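Local coordinates for specific mitochondrial acyl carrier protein (Toxoplasma, PDB 3CE7) that probably carries growing acyl chains on a phosphopantetheine arm during mitochondrial fatty acid synthesis, as acyl carrier proteins of its family do, at residues T21-G26 / E68-V73; D81-L86 / A90-S95. All blocks are in the same frame, centred on the assembly; numbering follows the deposited sequence. Where two conformers were deposited one is given.

Contact 1 (T21-G26 / E68-V73)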
ATOM      1  N   THR A  21      -5.289   0.265   7.437  1.00 15.34           N
ATOM      2  CA  THR A  21      -4.233  -0.743   7.318  1.00 15.32           C
ATOM      3  C   THR A  21      -4.812  -2.102   6.906  1.00 15.22           C
ATOM      4  O   THR A  21      -4.328  -2.733   5.961  1.00 15.28           O
ATOM      5  CB  THR A  21      -3.395  -0.880   8.607  1.00 15.27           C
ATOM      6  OG1 THR A  21      -2.811   0.390   8.949  1.00 16.31           O
ATOM      7  CG2 THR A  21      -2.266  -1.880   8.374  1.00 16.52           C
ATOM      8  N   ASN A  22      -5.877  -2.529   7.576  1.00 15.44           N
ATOM      9  CA  ASN A  22      -6.558  -3.771   7.199  1.00 16.10           C
ATOM     10  C   ASN A  22      -6.991  -3.759   5.729  1.00 16.28           C
ATOM     11  O   ASN A  22      -6.789  -4.739   5.009  1.00 16.67           O
ATOM     12  CB  ASN A  22      -7.749  -4.050   8.133  1.00 16.31           C
ATOM     13  CG  ASN A  22      -7.313  -4.590   9.486  1.00 17.26           C
ATOM     14  OD1 ASN A  22      -6.230  -5.158   9.609  1.00 19.36           O
ATOM     15  ND2 ASN A  22      -8.152  -4.406  10.510  1.00 19.99           N
ATOM     16  N   TYR A  23      -7.551  -2.636   5.273  1.00 16.99           N
ATOM     17  CA  TYR A  23      -8.006  -2.518   3.897  1.00 17.70           C
ATOM     18  C   TYR A  23      -6.849  -2.644   2.909  1.00 17.20           C
ATOM     19  O   TYR A  23      -6.929  -3.366   1.897  1.00 17.06           O
ATOM     20  CB  TYR A  23      -8.734  -1.185   3.685  1.00 18.47           C
ATOM     21  CG  TYR A  23      -9.682  -1.248   2.517  1.00 20.97           C
ATOM     22  CD1 TYR A  23     -10.985  -1.714   2.693  1.00 23.10           C
ATOM     23  CD2 TYR A  23      -9.268  -0.887   1.235  1.00 23.42           C
ATOM     24  CE1 TYR A  23     -11.865  -1.804   1.630  1.00 24.48           C
ATOM     25  CE2 TYR A  23     -10.153  -0.972   0.153  1.00 23.83           C
ATOM     26  CZ  TYR A  23     -11.446  -1.437   0.369  1.00 24.02           C
ATOM     27  OH  TYR A  23     -12.351  -1.536  -0.675  1.00 26.15           O
ATOM     28  N   ILE A  24      -5.760  -1.948   3.216  1.00 16.38           N
ATOM     29  CA  ILE A  24      -4.595  -1.915   2.342  1.00 17.01           C
ATOM     30  C   ILE A  24      -3.910  -3.286   2.269  1.00 16.27           C
ATOM     31  O   ILE A  24      -3.458  -3.692   1.204  1.00 17.02           O
ATOM     32  CB  ILE A  24      -3.652  -0.768   2.749  1.00 17.16           C
ATOM     33  CG1 ILE A  24      -4.283   0.558   2.300  1.00 18.15           C
ATOM     34  CG2 ILE A  24      -2.239  -0.974   2.195  1.00 17.97           C
ATOM     35  CD1 ILE A  24      -3.519   1.813   2.656  1.00 19.78           C
ATOM     36  N   VAL A  25      -3.873  -4.008   3.388  1.00 16.20           N
ATOM     37  CA  VAL A  25      -3.395  -5.399   3.374  1.00 16.27           C
ATOM     38  C   VAL A  25      -4.230  -6.233   2.392  1.00 16.39           C
ATOM     39  O   VAL A  25      -3.669  -6.937   1.548  1.00 17.17           O
ATOM     40  CB  VAL A  25      -3.388  -6.033   4.787  1.00 16.71           C
ATOM     41  CG1 VAL A  25      -3.120  -7.554   4.720  1.00 17.19           C
ATOM     42  CG2 VAL A  25      -2.329  -5.361   5.646  1.00 16.78           C
ATOM     43  N   GLY A  26      -5.552  -6.103   2.474  1.00 16.69           N
ATOM     44  CA  GLY A  26      -6.463  -6.798   1.548  1.00 17.02           C
ATOM     45  C   GLY A  26      -6.217  -6.452   0.088  1.00 17.45           C
ATOM     46  O   GLY A  26      -6.231  -7.335  -0.785  1.00 17.92           O
ATOM     47  N   GLU A  68      -4.351   5.715  -4.413  1.00 19.49           N
ATOM     48  CA  GLU A  68      -4.774   7.079  -4.728  1.00 20.70           C
ATOM     49  C   GLU A  68      -6.227   7.099  -5.178  1.00 21.16           C
ATOM     50  O   GLU A  68      -6.986   8.000  -4.802  1.00 21.30           O
ATOM     51  CB  GLU A  68      -3.883   7.673  -5.811  1.00 20.68           C
ATOM     52  CG  GLU A  68      -2.494   8.059  -5.312  1.00 20.89           C
ATOM     53  CD  GLU A  68      -1.589   8.576  -6.415  1.00 22.56           C
ATOM     54  OE1 GLU A  68      -1.592   7.991  -7.522  1.00 26.70           O
ATOM     55  OE2 GLU A  68      -0.864   9.555  -6.174  1.00 23.02           O
ATOM     56  N   GLU A  69      -6.603   6.104  -5.985  1.00 21.33           N
ATOM     57  CA  GLU A  69      -7.969   6.004  -6.514  1.00 22.30           C
ATOM     58  C   GLU A  69      -9.001   5.768  -5.420  1.00 22.59           C
ATOM     59  O   GLU A  69     -10.049   6.420  -5.389  1.00 23.81           O
ATOM     60  CB  GLU A  69      -8.051   4.895  -7.574  1.00 22.03           C
ATOM     61  CG  GLU A  69      -7.394   5.267  -8.893  1.00 22.78           C
ATOM     62  CD  GLU A  69      -7.257   4.090  -9.853  1.00 23.44           C
ATOM     63  OE1 GLU A  69      -7.578   2.941  -9.475  1.00 23.52           O
ATOM     64  OE2 GLU A  69      -6.820   4.329 -10.993  1.00 26.19           O
ATOM     65  N   ILE A  70      -8.698   4.838  -4.520  1.00 22.13           N
ATOM     66  CA  ILE A  70      -9.651   4.396  -3.516  1.00 22.84           C
ATOM     67  C   ILE A  70      -9.789   5.421  -2.386  1.00 22.32           C
ATOM     68  O   ILE A  70     -10.892   5.657  -1.893  1.00 22.78           O
ATOM     69  CB  ILE A  70      -9.287   2.986  -2.989  1.00 23.09           C
ATOM     70  CG1 ILE A  70      -9.607   1.941  -4.077  1.00 24.24           C
ATOM     71  CG2 ILE A  70     -10.012   2.685  -1.688  1.00 23.33           C
ATOM     72  CD1 ILE A  70      -8.990   0.564  -3.874  1.00 24.55           C
ATOM     73  N   PHE A  71      -8.676   6.038  -1.996  1.00 21.84           N
ATOM     74  CA  PHE A  71      -8.670   6.909  -0.813  1.00 21.70           C
ATOM     75  C   PHE A  71      -8.644   8.404  -1.103  1.00 22.53           C
ATOM     76  O   PHE A  71      -8.694   9.208  -0.170  1.00 22.68           O
ATOM     77  CB  PHE A  71      -7.519   6.534   0.141  1.00 21.18           C
ATOM     78  CG  PHE A  71      -7.693   5.189   0.786  1.00 20.44           C
ATOM     79  CD1 PHE A  71      -8.591   5.014   1.845  1.00 21.16           C
ATOM     80  CD2 PHE A  71      -6.986   4.085   0.320  1.00 20.32           C
ATOM     81  CE1 PHE A  71      -8.771   3.764   2.426  1.00 22.87           C
ATOM     82  CE2 PHE A  71      -7.160   2.833   0.905  1.00 22.17           C
ATOM     83  CZ  PHE A  71      -8.050   2.674   1.957  1.00 21.54           C
ATOM     84  N   ASP A  72      -8.567   8.760  -2.386  1.00 22.54           N
ATOM     85  CA  ASP A  72      -8.545  10.164  -2.805  0.50 22.99           C
ATOM     86  C   ASP A  72      -7.412  10.933  -2.124  1.00 23.20           C
ATOM     87  O   ASP A  72      -7.642  11.954  -1.457  1.00 22.92           O
ATOM     88  CB  ASP A  72      -9.900  10.839  -2.537  0.50 23.42           C
ATOM     89  CG  ASP A  72     -11.031  10.250  -3.366  0.50 24.23           C
ATOM     90  OD1 ASP A  72     -10.765   9.674  -4.445  0.50 26.32           O
ATOM     91  OD2 ASP A  72     -12.195  10.365  -2.931  0.50 26.55           O
ATOM     92  N   VAL A  73      -6.197  10.411  -2.267  1.00 22.57           N
ATOM     93  CA  VAL A  73      -4.990  11.099  -1.818  1.00 22.53           C
ATOM     94  C   VAL A  73      -4.033  11.199  -2.999  1.00 22.73           C
ATOM     95  O   VAL A  73      -4.156  10.437  -3.958  1.00 22.78           O
ATOM     96  CB  VAL A  73      -4.298  10.387  -0.625  1.00 22.54           C
ATOM     97  CG1 VAL A  73      -5.211  10.380   0.590  1.00 21.81           C
ATOM     98  CG2 VAL A  73      -3.850   8.971  -0.997  1.00 22.48           C
TER
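Phe-71 reaches out from the last turn of its helix and sets the far end of its ring between Tyr-23 and Ile-24. Its CZ comes to 3.8 Å from Tyr-23 CD2, while the neighbouring CE2 rests 3.9 Å from Ile-24 CG1, so adjacent ring atoms serve two consecutive residues of the partner helix. The two aromatic rings stand almost perpendicular, with planes at 86° and centroids 5.9 Å apart. In Tyr-23, CG lies anti to the backbone N (chi1 -157°), beside the carbonyl carbon, and the ring extends across to helix 57-71, with CE2 4.1 Å from Ile-70 CG2. That same methyl sits 3.8 Å above the plane of the Phe-71 ring, toward its rim, and so touches both aromatics. All of this is apolar. Ile-24 and Phe-71 are buried, whereas Tyr-23 and Ile-70 form the exposed border of the contact. In the helical bundle of the acyl carrier fold, the contact joins helix 17-29 to the C-terminal end of helix 57-71; Val-12 touches Tyr-23 and Phe-71, and helix 86-98 packs against Ile-24 through Leu-86 and against Phe-71 through Val-93.

Contact 2 (D81-L86 / A90-S95)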
ATOM      1  N   ASP A  81       8.536   6.615  -4.166  1.00 23.31           N
ATOM      2  CA  ASP A  81       9.838   6.011  -4.425  1.00 23.64           C
ATOM      3  C   ASP A  81      10.513   5.505  -3.159  1.00 23.35           C
ATOM      4  O   ASP A  81      11.452   4.712  -3.238  1.00 24.15           O
ATOM      5  CB  ASP A  81      10.757   6.995  -5.147  1.00 24.44           C
ATOM      6  CG  ASP A  81      10.286   7.298  -6.556  1.00 27.01           C
ATOM      7  OD1 ASP A  81       9.475   6.521  -7.110  1.00 30.63           O
ATOM      8  OD2 ASP A  81      10.732   8.321  -7.114  1.00 31.15           O
ATOM      9  N   ASN A  82      10.027   5.952  -2.000  1.00 22.14           N
ATOM     10  CA  ASN A  82      10.622   5.541  -0.730  1.00 21.57           C
ATOM     11  C   ASN A  82       9.767   4.598   0.125  1.00 20.66           C
ATOM     12  O   ASN A  82      10.161   4.236   1.234  1.00 21.05           O
ATOM     13  CB  ASN A  82      11.045   6.773   0.074  1.00 22.22           C
ATOM     14  CG  ASN A  82      12.319   7.398  -0.458  1.00 23.43           C
ATOM     15  OD1 ASN A  82      13.425   6.913  -0.191  1.00 26.61           O
ATOM     16  ND2 ASN A  82      12.174   8.475  -1.218  1.00 25.36           N
ATOM     17  N   PHE A  83       8.610   4.187  -0.393  1.00 19.48           N
ATOM     18  CA  PHE A  83       7.779   3.206   0.313  1.00 18.93           C
ATOM     19  C   PHE A  83       8.455   1.839   0.300  1.00 18.83           C
ATOM     20  O   PHE A  83       8.903   1.372  -0.763  1.00 20.14           O
ATOM     21  CB  PHE A  83       6.418   3.037  -0.363  1.00 18.46           C
ATOM     22  CG  PHE A  83       5.410   4.122  -0.046  1.00 17.42           C
ATOM     23  CD1 PHE A  83       5.365   4.758   1.202  1.00 17.41           C
ATOM     24  CD2 PHE A  83       4.467   4.472  -1.008  1.00 15.97           C
ATOM     25  CE1 PHE A  83       4.416   5.746   1.463  1.00 17.27           C
ATOM     26  CE2 PHE A  83       3.506   5.450  -0.754  1.00 16.03           C
ATOM     27  CZ  PHE A  83       3.469   6.087   0.481  1.00 17.59           C
ATOM     28  N   GLN A  84       8.493   1.184   1.460  1.00 18.42           N
ATOM     29  CA  GLN A  84       9.005  -0.182   1.561  1.00 18.48           C
ATOM     30  C   GLN A  84       8.007  -1.175   2.157  1.00 18.13           C
ATOM     31  O   GLN A  84       8.126  -2.384   1.932  1.00 18.36           O
ATOM     32  CB  GLN A  84      10.307  -0.224   2.356  1.00 18.74           C
ATOM     33  CG  GLN A  84      11.452   0.498   1.689  1.00 21.90           C
ATOM     34  CD  GLN A  84      12.697   0.428   2.528  1.00 26.44           C
ATOM     35  OE1 GLN A  84      12.875   1.207   3.472  1.00 28.65           O
ATOM     36  NE2 GLN A  84      13.572  -0.522   2.203  1.00 28.60           N
ATOM     37  N   THR A  85       7.032  -0.669   2.918  1.00 17.32           N
ATOM     38  CA  THR A  85       6.040  -1.531   3.580  1.00 16.99           C
ATOM     39  C   THR A  85       4.626  -0.978   3.447  1.00 16.25           C
ATOM     40  O   THR A  85       4.429   0.227   3.189  1.00 16.61           O
ATOM     41  CB  THR A  85       6.309  -1.686   5.100  1.00 17.15           C
ATOM     42  OG1 THR A  85       5.997  -0.454   5.778  1.00 17.54           O
ATOM     43  CG2 THR A  85       7.760  -2.105   5.372  1.00 18.19           C
ATOM     44  N   LEU A  86       3.639  -1.853   3.627  1.00 15.66           N
ATOM     45  CA  LEU A  86       2.240  -1.410   3.604  1.00 15.53           C
ATOM     46  C   LEU A  86       1.902  -0.492   4.775  1.00 15.16           C
ATOM     47  O   LEU A  86       1.064   0.395   4.635  1.00 15.74           O
ATOM     48  CB  LEU A  86       1.282  -2.596   3.627  1.00 15.89           C
ATOM     49  CG  LEU A  86       1.347  -3.518   2.415  1.00 15.58           C
ATOM     50  CD1 LEU A  86       0.431  -4.669   2.705  1.00 15.83           C
ATOM     51  CD2 LEU A  86       0.959  -2.777   1.113  1.00 15.79           C
ATOM     52  N   ALA A  90      -0.285   2.945   4.448  1.00 15.71           N
ATOM     53  CA  ALA A  90      -1.454   3.220   5.296  1.00 15.94           C
ATOM     54  C   ALA A  90      -1.249   4.492   6.123  1.00 16.14           C
ATOM     55  O   ALA A  90      -2.132   5.347   6.199  1.00 16.63           O
ATOM     56  CB  ALA A  90      -1.754   2.039   6.196  1.00 16.61           C
ATOM     57  N   ASP A  91      -0.067   4.620   6.724  1.00 16.37           N
ATOM     58  CA  ASP A  91       0.257   5.812   7.500  1.00 17.09           C
ATOM     59  C   ASP A  91       0.151   7.087   6.650  1.00 16.76           C
ATOM     60  O   ASP A  91      -0.344   8.121   7.123  1.00 17.08           O
ATOM     61  CB  ASP A  91       1.661   5.704   8.099  1.00 17.43           C
ATOM     62  CG  ASP A  91       1.765   4.679   9.232  1.00 20.23           C
ATOM     63  OD1 ASP A  91       0.752   4.139   9.705  1.00 23.95           O
ATOM     64  OD2 ASP A  91       2.910   4.402   9.650  1.00 24.11           O
ATOM     65  N   PHE A  92       0.637   7.024   5.407  1.00 15.97           N
ATOM     66  CA  PHE A  92       0.596   8.202   4.539  1.00 16.51           C
ATOM     67  C   PHE A  92      -0.852   8.566   4.202  1.00 16.15           C
ATOM     68  O   PHE A  92      -1.238   9.747   4.209  1.00 16.32           O
ATOM     69  CB  PHE A  92       1.392   7.979   3.256  1.00 16.74           C
ATOM     70  CG  PHE A  92       1.494   9.214   2.416  1.00 17.04           C
ATOM     71  CD1 PHE A  92       2.359  10.240   2.774  1.00 18.74           C
ATOM     72  CD2 PHE A  92       0.677   9.384   1.291  1.00 18.31           C
ATOM     73  CE1 PHE A  92       2.447  11.410   2.005  1.00 18.89           C
ATOM     74  CE2 PHE A  92       0.762  10.546   0.517  1.00 18.35           C
ATOM     75  CZ  PHE A  92       1.637  11.557   0.877  1.00 17.81           C
ATOM     76  N   VAL A  93      -1.661   7.548   3.927  1.00 16.13           N
ATOM     77  CA  VAL A  93      -3.070   7.785   3.600  1.00 16.38           C
ATOM     78  C   VAL A  93      -3.753   8.487   4.771  1.00 16.66           C
ATOM     79  O   VAL A  93      -4.412   9.521   4.592  1.00 17.01           O
ATOM     80  CB  VAL A  93      -3.803   6.475   3.254  1.00 17.07           C
ATOM     81  CG1 VAL A  93      -5.310   6.695   3.229  1.00 17.70           C
ATOM     82  CG2 VAL A  93      -3.319   5.945   1.916  1.00 17.37           C
ATOM     83  N   VAL A  94      -3.587   7.936   5.970  1.00 16.50           N
ATOM     84  CA  VAL A  94      -4.250   8.499   7.142  1.00 16.81           C
ATOM     85  C   VAL A  94      -3.769   9.929   7.386  1.00 17.53           C
ATOM     86  O   VAL A  94      -4.581  10.827   7.615  1.00 18.02           O
ATOM     87  CB  VAL A  94      -4.078   7.594   8.369  1.00 16.83           C
ATOM     88  CG1 VAL A  94      -4.478   8.336   9.664  1.00 17.37           C
ATOM     89  CG2 VAL A  94      -4.908   6.329   8.172  1.00 16.18           C
ATOM     90  N   SER A  95      -2.454  10.136   7.292  1.00 17.79           N
ATOM     91  CA  SER A  95      -1.883  11.467   7.517  0.50 18.56           C
ATOM     92  C   SER A  95      -2.457  12.489   6.536  1.00 18.44           C
ATOM     93  O   SER A  95      -2.813  13.602   6.940  1.00 19.46           O
ATOM     94  CB  SER A  95      -0.352  11.435   7.461  0.50 18.58           C
ATOM     95  OG  SER A  95       0.113  11.132   6.165  0.50 19.54           O
TER
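Phe-83 projects from the loop ahead of helix 86-98 and meets Phe-92, in the second turn of that helix. From CB, the side chain leaves with CG anti to the carbonyl carbon (chi1 -79°), carrying the ring toward the helix. Partway out along the ring, CE1 comes to 4.2 Å from Phe-92 CB; at the tip, CZ closes to 3.9 Å from the same CB and also brushes Phe-92 CG. Phe-92 CB therefore lies at the edge of the Phe-83 ring, near its plane, and the two side chains cross at about a right angle. The Phe-83 side chain also touches Val-64 of helix 57-71, Val-75, Glu-88 and Ile-89. The other link is backbone: Ala-90 N gives its hydrogen to Leu-86 O over 2.9 Å, almost perfectly straight at 179°, a first-turn bond of the helix. At the N-cap, the Thr-85 side chain caps a backbone N of the first turn while Glu-88 OE1 accepts from Thr-85 N, the reciprocal pattern of a capping box; OE1 also takes Gln-84 N. The chemistry is thus divided: polar groups fasten the helix start, while an apolar contact of ring edge with methylene folds the preceding loop onto its flank.

How the contacts relate
Along the chain the two contacts come in series: contact 1 closes at Val-73, before contact 2 opens at Asp-81, and helix 77-80 lies in the interval. Their centres are about 10 Å apart, and they meet directly. Helix 86-98 makes the connection, since its Ala-90 presses on helix 17-29: Ala-90 CA, in contact 2, lies 3.6 Å from CD1 of Ile-24, which carries contact 1. Contact 1 pairs helices 17-29 and 57-71, and contact 2 lies at the start of helix 86-98, which packs against both. The buried sides of the two contacts meet, consistent with the compact helical bundle of acyl carrier proteins.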